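Local coordinates for enoyl-CoA hydratase (Bacillus halodurans, PDB 3LKE), which probably adds water across the double bond of enoyl-CoA thioesters and belongs to the crotonase-like enoyl-CoA hydratase/isomerase family, at residues 80-91 and 235-243; 102-112 and 123-134. All coordinates share one frame; numbering follows the deposited sequence.

Contact 1 packs helix 81-98 against the late helix 223-241, whereas contact 2 pairs neighbouring parallel strands of the central sheet and, past a bend, of a second, smaller sheet. Helix 81-98 is followed in the chain by strand 103-108, and contact 2 is nested inside the long loop that contact 1 closes. Their centres are about 26 Å apart, on opposite sides of the centre of the chain, and their nearest atoms stay about 11 Å from each other. The centre of contact 2, which is buried, lies about 9 Å from that of the chain, the centre of contact 1 about 17 Å. A bound glycerol, probably from the crystallisation liquor, sits about 5 Å from the side chain of Arg-126 in contact 2.

Contact 1 of 2, residues 80-91 and 235-243; sequences DVRLREVLHVLN and TEELVALFK
Arg-84 reaches across Val-239 to meet Glu-236, and its side chain can be followed atom by atom. Its CB leaves the helix beside the interface, with CG anti to the carbonyl carbon. CG rests 3.9 Å from CG2 of Val-239, and the chain then runs extended through CD to NE, which passes near both methyls of that valine. The guanidinium lays one face over CG2 of Val-239, while its NH2 also approaches CG1 at 3.7 Å. At the tip the group grips the carboxylate of Glu-236 end-on with two nitrogens: NH1 donates to OE2 at 2.9 Å and NH2 to OE1 at 3.0 Å. Both bonds are nearly straight, the first at 173°, and lie in the guanidinium plane, but the carboxylate is turned 32° from it. Glu-236 starts away from helix 81-98 and bends at its second torsion to bring the acid back.

Beside this salt bridge lies an apolar seam. CD2 of Leu-83 touches CB of Phe-242 at 3.7 Å and also lies against CG2 of Val-239. Leu-87 sets CD1 against CG2 of Thr-235 at 4.0 Å and against CD2 of Leu-238. The Phe-242 side chain also packs on helix 68-76, through Leu-71, Cys-74 and Ala-75. At one end, Asn-91 ND2 gives a weak hydrogen bond to Thr-235 OG1, a hydroxyl that is bonded also to the carbonyl of Leu-231. At the other end, Asp-80 CG packs on CG1 of Val-239 at 3.7 Å.

The helices run nearly antiparallel (151°), their axes 10.5 Å apart at closest approach: an antiparallel helix pair that joins the C-terminal helical part of this crotonase-like fold to a helix leading into its central sheet.

Contact 2 of 2, residues 102-112 and 123-134; sequences KVTVALINGYA and CDRRIALRRAKF
Thr-104 and Asp-124 fasten the start of the strand pair through polar bonds. OD2 of Asp-124 accepts the N-H of Thr-104 at 3.0 Å, from 42° above the carboxylate plane, while the N-H of Asp-124 goes to OG1 of Thr-104 at 2.9 Å. The hydroxyl sits between the backbone N and carbonyl carbon of its own residue (chi1 55°), where it faces that N-H. OD2 also forms a salt bridge with Lys-216, and OD1 is hydrogen-bonded to Tyr-159 of the third subunit; an alanine here would probably deprive Lys-216 of this counter-charge, and the N-H of Thr-104 and that tyrosine hydroxyl of a partner.

Backbone bonds follow: Ala-106 N to Arg-125 O, Ile-127 N to Ala-106 O at 2.9 Å (172°), Ile-108 N to Ile-127 O, and Leu-129 N to Ile-108 O. These join adjacent parallel strands of the central sheet of the crotonase fold, with strand 51-56 on the far side of 103-108. A type I turn from Leu-129 to Ala-132 precedes a second parallel pairing, where Ala-112 N reaches Lys-133 O and the register has shifted by two.

Apolar contacts divide between the sheet faces. On one, Val-105 CG1 meets Ile-127 CD1 at 4.1 Å, and CD2 of Leu-107 rests on CB of Ile-127. On the other, Ala-106 CB touches Cys-123 SG at 3.9 Å; farther along, Ile-108 CG2 reaches beyond the central sheet to Ala-132 CB of the turn and, at 4.0 Å, to Phe-134 CE1 of the second pairing.

Arg-131 sets a guanidinium face over the carbonyl oxygen of Asn-109, its NH2 bonding Arg-59 O.

Contact 1 of 2, residues 80-91 and 235-243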
loop_
_atom_site.group_PDB
_atom_site.type_symbol
_atom_site.label_atom_id
_atom_site.label_comp_id
_atom_site.label_asym_id
_atom_site.label_seq_id
_atom_site.Cartn_x
_atom_site.Cartn_y
_atom_site.Cartn_z
ATOM N N ASP A 80 10.582 2.070 35.083
ATOM C CA ASP A 80 10.221 1.537 33.770
ATOM C C ASP A 80 11.248 0.530 33.262
ATOM O O ASP A 80 11.216 0.136 32.095
ATOM C CB ASP A 80 10.091 2.682 32.766
ATOM C CG ASP A 80 9.140 3.761 33.238
ATOM O OD1 ASP A 80 7.940 3.462 33.450
ATOM O OD2 ASP A 80 9.594 4.912 33.394
ATOM N N VAL A 81 12.153 0.111 34.141
ATOM C CA VAL A 81 13.259 -0.754 33.740
ATOM C C VAL A 81 12.799 -2.129 33.245
ATOM O O VAL A 81 13.324 -2.652 32.257
ATOM C CB VAL A 81 14.279 -0.927 34.888
ATOM C CG1 VAL A 81 15.282 -2.019 34.559
ATOM C CG2 VAL A 81 14.983 0.395 35.167
ATOM N N ARG A 82 11.827 -2.714 33.938
ATOM C CA ARG A 82 11.318 -4.031 33.573
ATOM C C ARG A 82 10.605 -3.962 32.226
ATOM O O ARG A 82 10.824 -4.803 31.362
ATOM C CB ARG A 82 10.351 -4.550 34.637
ATOM C CG ARG A 82 10.916 -4.538 36.048
ATOM C CD ARG A 82 11.796 -5.752 36.322
ATOM N NE ARG A 82 11.017 -6.988 36.387
ATOM C CZ ARG A 82 10.068 -7.232 37.287
ATOM N NH1 ARG A 82 9.762 -6.320 38.203
ATOM N NH2 ARG A 82 9.415 -8.386 37.269
ATOM N N LEU A 83 9.750 -2.957 32.059
ATOM C CA LEU A 83 9.035 -2.771 30.798
ATOM C C LEU A 83 10.009 -2.618 29.630
ATOM O O LEU A 83 9.884 -3.308 28.614
ATOM C CB LEU A 83 8.082 -1.570 30.877
ATOM C CG LEU A 83 7.122 -1.357 29.696
ATOM C CD1 LEU A 83 6.484 -2.679 29.262
ATOM C CD2 LEU A 83 6.052 -0.334 30.048
ATOM N N ARG A 84 10.979 -1.720 29.768
ATOM C CA ARG A 84 11.924 -1.471 28.680
ATOM C C ARG A 84 12.743 -2.715 28.349
ATOM O O ARG A 84 13.045 -2.976 27.182
ATOM C CB ARG A 84 12.827 -0.268 28.986
ATOM C CG ARG A 84 12.080 1.062 28.978
ATOM C CD ARG A 84 12.992 2.244 29.289
ATOM N NE ARG A 84 12.257 3.508 29.265
ATOM C CZ ARG A 84 12.039 4.229 28.167
ATOM N NH1 ARG A 84 12.495 3.810 26.991
ATOM N NH2 ARG A 84 11.360 5.367 28.243
ATOM N N GLU A 85 13.082 -3.486 29.377
ATOM C CA GLU A 85 13.842 -4.718 29.191
ATOM C C GLU A 85 13.098 -5.715 28.298
ATOM O O GLU A 85 13.676 -6.253 27.351
ATOM C CB GLU A 85 14.170 -5.356 30.548
ATOM C CG GLU A 85 14.764 -6.750 30.459
ATOM C CD GLU A 85 15.115 -7.318 31.830
ATOM O OE1 GLU A 85 15.379 -6.517 32.759
ATOM O OE2 GLU A 85 15.126 -8.560 31.973
ATOM N N VAL A 86 11.821 -5.953 28.590
ATOM C CA VAL A 86 11.065 -6.953 27.841
ATOM C C VAL A 86 10.731 -6.452 26.432
ATOM O O VAL A 86 10.791 -7.212 25.467
ATOM C CB VAL A 86 9.783 -7.409 28.583
ATOM C CG1 VAL A 86 8.833 -6.264 28.783
ATOM C CG2 VAL A 86 9.098 -8.545 27.823
ATOM N N LEU A 87 10.408 -5.169 26.322
ATOM C CA LEU A 87 10.165 -4.565 25.020
ATOM C C LEU A 87 11.411 -4.687 24.164
ATOM O O LEU A 87 11.330 -4.963 22.970
ATOM C CB LEU A 87 9.752 -3.099 25.170
ATOM C CG LEU A 87 8.315 -2.946 25.663
ATOM C CD1 LEU A 87 7.975 -1.489 25.979
ATOM C CD2 LEU A 87 7.333 -3.533 24.631
ATOM N N HIS A 88 12.568 -4.509 24.790
ATOM C CA HIS A 88 13.829 -4.543 24.075
ATOM C C HIS A 88 14.050 -5.910 23.429
ATOM O O HIS A 88 14.358 -6.005 22.241
ATOM C CB HIS A 88 14.985 -4.177 25.023
ATOM C CG HIS A 88 16.341 -4.247 24.390
ATOM N ND1 HIS A 88 16.788 -3.314 23.480
ATOM C CD2 HIS A 88 17.355 -5.130 24.550
ATOM C CE1 HIS A 88 18.014 -3.626 23.096
ATOM N NE2 HIS A 88 18.383 -4.721 23.734
ATOM N N VAL A 89 13.887 -6.967 24.219
ATOM C CA VAL A 89 14.087 -8.322 23.728
ATOM C C VAL A 89 13.034 -8.685 22.684
ATOM O O VAL A 89 13.355 -9.209 21.624
ATOM C CB VAL A 89 14.068 -9.349 24.882
ATOM C CG1 VAL A 89 14.248 -10.758 24.343
ATOM C CG2 VAL A 89 15.170 -9.026 25.891
ATOM N N LEU A 90 11.774 -8.385 22.975
ATOM C CA LEU A 90 10.703 -8.744 22.045
ATOM C C LEU A 90 10.749 -7.916 20.760
ATOM O O LEU A 90 10.470 -8.436 19.690
ATOM C CB LEU A 90 9.334 -8.653 22.714
ATOM C CG LEU A 90 9.096 -9.617 23.886
ATOM C CD1 LEU A 90 7.726 -9.385 24.503
ATOM C CD2 LEU A 90 9.261 -11.076 23.455
ATOM N N ASN A 91 11.117 -6.641 20.849
ATOM C CA ASN A 91 11.298 -5.868 19.615
ATOM C C ASN A 91 12.416 -6.461 18.763
ATOM O O ASN A 91 12.326 -6.511 17.535
ATOM C CB ASN A 91 11.580 -4.392 19.901
ATOM C CG ASN A 91 10.367 -3.655 20.391
ATOM O OD1 ASN A 91 9.229 -4.123 20.243
ATOM N ND2 ASN A 91 10.592 -2.481 20.983
ATOM N N THR A 235 7.897 1.784 21.797
ATOM C CA THR A 235 8.452 1.622 23.142
ATOM C C THR A 235 8.172 2.871 23.975
ATOM O O THR A 235 7.611 2.785 25.067
ATOM C CB THR A 235 9.958 1.340 23.078
ATOM O OG1 THR A 235 10.178 0.123 22.353
ATOM C CG2 THR A 235 10.555 1.209 24.491
ATOM N N GLU A 236 8.516 4.037 23.433
ATOM C CA GLU A 236 8.350 5.277 24.185
ATOM C C GLU A 236 6.887 5.562 24.489
ATOM O O GLU A 236 6.564 6.014 25.587
ATOM C CB GLU A 236 9.003 6.459 23.462
ATOM C CG GLU A 236 10.498 6.295 23.278
ATOM C CD GLU A 236 11.243 6.127 24.602
ATOM O OE1 GLU A 236 10.817 6.725 25.614
ATOM O OE2 GLU A 236 12.253 5.402 24.624
ATOM N N GLU A 237 5.997 5.300 23.526
ATOM C CA GLU A 237 4.577 5.574 23.735
ATOM C C GLU A 237 3.981 4.642 24.781
ATOM O O GLU A 237 3.163 5.055 25.595
ATOM C CB GLU A 237 3.768 5.457 22.433
ATOM C CG GLU A 237 4.157 6.448 21.335
ATOM C CD GLU A 237 3.904 7.910 21.706
ATOM O OE1 GLU A 237 3.030 8.195 22.556
ATOM O OE2 GLU A 237 4.580 8.778 21.114
ATOM N N LEU A 238 4.373 3.374 24.747
ATOM C CA LEU A 238 3.813 2.409 25.686
ATOM C C LEU A 238 4.317 2.688 27.102
ATOM O O LEU A 238 3.567 2.580 28.064
ATOM C CB LEU A 238 4.168 0.975 25.277
ATOM C CG LEU A 238 3.350 -0.097 25.999
ATOM C CD1 LEU A 238 1.869 0.061 25.687
ATOM C CD2 LEU A 238 3.827 -1.501 25.640
ATOM N N VAL A 239 5.586 3.058 27.215
ATOM C CA VAL A 239 6.179 3.323 28.526
ATOM C C VAL A 239 5.499 4.523 29.163
ATOM O O VAL A 239 5.241 4.544 30.373
ATOM C CB VAL A 239 7.693 3.585 28.425
ATOM C CG1 VAL A 239 8.217 4.233 29.724
ATOM C CG2 VAL A 239 8.437 2.292 28.129
ATOM N N ALA A 240 5.205 5.521 28.336
ATOM C CA ALA A 240 4.538 6.729 28.799
ATOM C C ALA A 240 3.123 6.406 29.275
ATOM O O ALA A 240 2.648 6.965 30.250
ATOM C CB ALA A 240 4.517 7.787 27.691
ATOM N N LEU A 241 2.440 5.498 28.584
ATOM C CA LEU A 241 1.081 5.155 28.979
ATOM C C LEU A 241 1.055 4.312 30.267
ATOM O O LEU A 241 0.120 4.405 31.064
ATOM C CB LEU A 241 0.361 4.422 27.842
ATOM C CG LEU A 241 -0.147 5.295 26.699
ATOM C CD1 LEU A 241 -0.452 4.438 25.465
ATOM C CD2 LEU A 241 -1.385 6.084 27.134
ATOM N N PHE A 242 2.077 3.489 30.461
ATOM C CA PHE A 242 2.120 2.615 31.640
ATOM C C PHE A 242 2.426 3.391 32.927
ATOM O O PHE A 242 2.390 2.830 34.024
ATOM C CB PHE A 242 3.113 1.473 31.438
ATOM C CG PHE A 242 2.477 0.219 30.925
ATOM C CD1 PHE A 242 1.974 0.163 29.636
ATOM C CD2 PHE A 242 2.377 -0.908 31.732
ATOM C CE1 PHE A 242 1.382 -0.981 29.158
ATOM C CE2 PHE A 242 1.778 -2.065 31.260
ATOM C CZ PHE A 242 1.281 -2.104 29.972
ATOM N N LYS A 243 2.702 4.685 32.782
ATOM C CA LYS A 243 2.928 5.565 33.930
ATOM C C LYS A 243 1.626 6.229 34.360
ATOM O O LYS A 243 1.570 6.898 35.393
ATOM C CB LYS A 243 3.947 6.651 33.584
ATOM C CG LYS A 243 5.341 6.136 33.287
ATOM C CD LYS A 243 6.308 7.296 33.104
ATOM C CE LYS A 243 7.702 6.804 32.743
ATOM N NZ LYS A 243 8.650 7.928 32.479
#

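Contact 2 of 2, residues 102-112 and 123-134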
loop_
_atom_site.group_PDB
_atom_site.type_symbol
_atom_site.label_atom_id
_atom_site.label_comp_id
_atom_site.label_asym_id
_atom_site.label_seq_id
_atom_site.Cartn_x
_atom_site.Cartn_y
_atom_site.Cartn_z
ATOM N N LYS A 102 16.425 -15.973 5.444
ATOM C CA LYS A 102 15.761 -17.240 5.172
ATOM C C LYS A 102 14.285 -17.002 4.937
ATOM O O LYS A 102 13.739 -15.991 5.388
ATOM C CB LYS A 102 15.914 -18.187 6.372
ATOM C CG LYS A 102 17.306 -18.192 6.970
ATOM C CD LYS A 102 18.314 -18.663 5.946
ATOM C CE LYS A 102 19.718 -18.732 6.540
ATOM N NZ LYS A 102 20.673 -19.317 5.555
ATOM N N VAL A 103 13.630 -17.922 4.238
ATOM C CA VAL A 103 12.183 -17.835 4.111
ATOM C C VAL A 103 11.593 -18.117 5.488
ATOM O O VAL A 103 11.903 -19.138 6.110
ATOM C CB VAL A 103 11.605 -18.829 3.096
ATOM C CG1 VAL A 103 10.093 -18.770 3.129
ATOM C CG2 VAL A 103 12.141 -18.551 1.684
ATOM N N THR A 104 10.736 -17.222 5.958
ATOM C CA THR A 104 10.180 -17.339 7.302
ATOM C C THR A 104 8.677 -17.639 7.256
ATOM O O THR A 104 7.916 -16.974 6.551
ATOM C CB THR A 104 10.454 -16.057 8.117
ATOM O OG1 THR A 104 9.937 -14.929 7.396
ATOM C CG2 THR A 104 11.940 -15.882 8.319
ATOM N N VAL A 105 8.255 -18.668 7.991
ATOM C CA VAL A 105 6.862 -19.077 7.995
ATOM C C VAL A 105 6.389 -19.292 9.430
ATOM O O VAL A 105 7.071 -19.956 10.208
ATOM C CB VAL A 105 6.686 -20.405 7.223
ATOM C CG1 VAL A 105 5.220 -20.826 7.191
ATOM C CG2 VAL A 105 7.252 -20.275 5.818
ATOM N N ALA A 106 5.224 -18.742 9.770
ATOM C CA ALA A 106 4.615 -18.988 11.074
ATOM C C ALA A 106 3.407 -19.897 10.927
ATOM O O ALA A 106 2.561 -19.694 10.061
ATOM C CB ALA A 106 4.221 -17.664 11.742
ATOM N N LEU A 107 3.343 -20.934 11.758
ATOM C CA LEU A 107 2.215 -21.856 11.705
ATOM C C LEU A 107 1.335 -21.589 12.913
ATOM O O LEU A 107 1.737 -21.895 14.041
ATOM C CB LEU A 107 2.712 -23.310 11.714
ATOM C CG LEU A 107 3.770 -23.624 10.655
ATOM C CD1 LEU A 107 4.225 -25.085 10.743
ATOM C CD2 LEU A 107 3.196 -23.329 9.279
ATOM N N ILE A 108 0.163 -21.004 12.678
ATOM C CA ILE A 108 -0.734 -20.627 13.762
ATOM C C ILE A 108 -1.761 -21.726 13.970
ATOM O O ILE A 108 -2.740 -21.804 13.234
ATOM C CB ILE A 108 -1.491 -19.317 13.464
ATOM C CG1 ILE A 108 -0.547 -18.237 12.913
ATOM C CG2 ILE A 108 -2.219 -18.836 14.711
ATOM C CD1 ILE A 108 0.599 -17.873 13.863
ATOM N N ASN A 109 -1.532 -22.559 14.979
ATOM C CA ASN A 109 -2.356 -23.751 15.178
ATOM C C ASN A 109 -3.601 -23.500 16.022
ATOM O O ASN A 109 -4.672 -24.003 15.717
ATOM C CB ASN A 109 -1.530 -24.888 15.772
ATOM C CG ASN A 109 -0.952 -24.538 17.133
ATOM O OD1 ASN A 109 -0.370 -23.476 17.311
ATOM N ND2 ASN A 109 -1.106 -25.434 18.093
ATOM N N GLY A 110 -3.449 -22.719 17.084
ATOM C CA GLY A 110 -4.558 -22.391 17.963
ATOM C C GLY A 110 -4.618 -20.888 18.155
ATOM O O GLY A 110 -4.178 -20.131 17.284
ATOM N N TYR A 111 -5.133 -20.434 19.292
ATOM C CA TYR A 111 -5.356 -18.988 19.415
ATOM C C TYR A 111 -4.051 -18.201 19.474
ATOM O O TYR A 111 -3.016 -18.701 19.910
ATOM C CB TYR A 111 -6.322 -18.624 20.550
ATOM C CG TYR A 111 -5.901 -19.023 21.941
ATOM C CD1 TYR A 111 -4.950 -18.288 22.637
ATOM C CD2 TYR A 111 -6.486 -20.113 22.577
ATOM C CE1 TYR A 111 -4.576 -18.633 23.913
ATOM C CE2 TYR A 111 -6.117 -20.466 23.862
ATOM C CZ TYR A 111 -5.157 -19.721 24.524
ATOM O OH TYR A 111 -4.765 -20.057 25.801
ATOM N N ALA A 112 -4.113 -16.965 18.985
ATOM C CA ALA A 112 -2.958 -16.082 18.949
ATOM C C ALA A 112 -3.473 -14.695 19.269
ATOM O O ALA A 112 -4.157 -14.066 18.446
ATOM C CB ALA A 112 -2.301 -16.101 17.572
ATOM N N CYS A 123 6.817 -12.372 9.462
ATOM C CA CYS A 123 7.181 -13.539 8.651
ATOM C C CYS A 123 6.746 -13.358 7.203
ATOM O O CYS A 123 5.839 -12.574 6.901
ATOM C CB CYS A 123 6.533 -14.818 9.188
ATOM S SG CYS A 123 7.161 -15.357 10.782
ATOM N N ASP A 124 7.403 -14.099 6.316
ATOM C CA ASP A 124 7.080 -14.073 4.890
ATOM C C ASP A 124 5.714 -14.669 4.590
ATOM O O ASP A 124 5.053 -14.271 3.652
ATOM C CB ASP A 124 8.116 -14.845 4.095
ATOM C CG ASP A 124 9.476 -14.195 4.120
ATOM O OD1 ASP A 124 9.560 -12.941 4.172
ATOM O OD2 ASP A 124 10.467 -14.943 4.063
ATOM N N ARG A 125 5.303 -15.651 5.388
ATOM C CA ARG A 125 4.002 -16.262 5.184
ATOM C C ARG A 125 3.493 -16.743 6.533
ATOM O O ARG A 125 4.265 -17.196 7.361
ATOM C CB ARG A 125 4.096 -17.430 4.180
ATOM C CG ARG A 125 2.750 -17.965 3.711
ATOM C CD ARG A 125 2.907 -18.899 2.493
ATOM N NE ARG A 125 1.630 -19.193 1.844
ATOM C CZ ARG A 125 1.023 -18.404 0.973
ATOM N NH1 ARG A 125 1.549 -17.215 0.671
ATOM N NH2 ARG A 125 -0.132 -18.779 0.426
ATOM N N ARG A 126 2.201 -16.561 6.757
ATOM C CA ARG A 126 1.546 -17.028 7.960
ATOM C C ARG A 126 0.448 -17.977 7.533
ATOM O O ARG A 126 -0.418 -17.608 6.746
ATOM C CB ARG A 126 0.939 -15.844 8.717
ATOM C CG ARG A 126 1.943 -14.949 9.437
ATOM C CD ARG A 126 2.547 -13.878 8.533
ATOM N NE ARG A 126 1.545 -12.905 8.105
ATOM C CZ ARG A 126 1.772 -11.913 7.243
ATOM N NH1 ARG A 126 2.973 -11.737 6.716
ATOM N NH2 ARG A 126 0.793 -11.087 6.918
ATOM N N ILE A 127 0.479 -19.204 8.049
ATOM C CA ILE A 127 -0.527 -20.209 7.709
ATOM C C ILE A 127 -1.215 -20.630 8.998
ATOM O O ILE A 127 -0.537 -20.933 9.986
ATOM C CB ILE A 127 0.133 -21.463 7.096
ATOM C CG1 ILE A 127 0.894 -21.094 5.813
ATOM C CG2 ILE A 127 -0.928 -22.533 6.794
ATOM C CD1 ILE A 127 1.804 -22.225 5.295
ATOM N N ALA A 128 -2.543 -20.639 9.002
ATOM C CA ALA A 128 -3.283 -20.975 10.220
ATOM C C ALA A 128 -4.138 -22.232 10.051
ATOM O O ALA A 128 -4.625 -22.525 8.954
ATOM C CB ALA A 128 -4.181 -19.805 10.623
ATOM N N LEU A 129 -4.344 -22.957 11.144
ATOM C CA LEU A 129 -5.397 -23.967 11.162
ATOM C C LEU A 129 -6.749 -23.243 11.187
ATOM O O LEU A 129 -6.854 -22.140 11.721
ATOM C CB LEU A 129 -5.249 -24.889 12.380
ATOM C CG LEU A 129 -4.062 -25.862 12.342
ATOM C CD1 LEU A 129 -4.049 -26.762 13.578
ATOM C CD2 LEU A 129 -4.115 -26.701 11.071
ATOM N N ARG A 130 -7.774 -23.860 10.604
ATOM C CA ARG A 130 -9.124 -23.301 10.608
ATOM C C ARG A 130 -9.587 -22.850 11.998
ATOM O O ARG A 130 -10.290 -21.845 12.130
ATOM C CB ARG A 130 -10.117 -24.321 10.035
ATOM C CG ARG A 130 -11.580 -23.895 10.095
ATOM C CD ARG A 130 -11.946 -22.973 8.945
ATOM N NE ARG A 130 -11.508 -23.529 7.670
ATOM C CZ ARG A 130 -11.558 -22.878 6.513
ATOM N NH1 ARG A 130 -12.027 -21.643 6.465
ATOM N NH2 ARG A 130 -11.133 -23.467 5.404
ATOM N N ARG A 131 -9.192 -23.587 13.030
ATOM C CA ARG A 131 -9.708 -23.335 14.371
ATOM C C ARG A 131 -8.994 -22.189 15.089
ATOM O O ARG A 131 -9.401 -21.788 16.175
ATOM C CB ARG A 131 -9.651 -24.597 15.231
ATOM C CG ARG A 131 -8.261 -25.159 15.418
ATOM C CD ARG A 131 -8.279 -26.385 16.319
ATOM N NE ARG A 131 -6.952 -26.981 16.407
ATOM C CZ ARG A 131 -6.045 -26.650 17.321
ATOM N NH1 ARG A 131 -6.334 -25.732 18.234
ATOM N NH2 ARG A 131 -4.852 -27.239 17.324
ATOM N N ALA A 132 -7.931 -21.671 14.485
ATOM C CA ALA A 132 -7.208 -20.546 15.072
ATOM C C ALA A 132 -8.129 -19.341 15.289
ATOM O O ALA A 132 -8.956 -19.018 14.440
ATOM C CB ALA A 132 -6.038 -20.155 14.188
ATOM N N LYS A 133 -7.961 -18.685 16.433
ATOM C CA LYS A 133 -8.694 -17.465 16.762
ATOM C C LYS A 133 -7.687 -16.367 17.075
ATOM O O LYS A 133 -6.566 -16.654 17.499
ATOM C CB LYS A 133 -9.616 -17.684 17.965
ATOM C CG LYS A 133 -10.873 -18.500 17.673
ATOM C CD LYS A 133 -11.895 -17.686 16.902
ATOM C CE LYS A 133 -13.252 -18.386 16.837
ATOM N NZ LYS A 133 -13.172 -19.689 16.110
ATOM N N PHE A 134 -8.108 -15.117 16.883
ATOM C CA PHE A 134 -7.219 -13.962 16.933
ATOM C C PHE A 134 -7.880 -12.828 17.697
ATOM O O PHE A 134 -9.102 -12.722 17.713
ATOM C CB PHE A 134 -6.918 -13.493 15.502
ATOM C CG PHE A 134 -6.303 -14.558 14.638
ATOM C CD1 PHE A 134 -4.927 -14.671 14.545
ATOM C CD2 PHE A 134 -7.100 -15.438 13.921
ATOM C CE1 PHE A 134 -4.347 -15.644 13.748
ATOM C CE2 PHE A 134 -6.528 -16.416 13.129
ATOM C CZ PHE A 134 -5.141 -16.513 13.044
#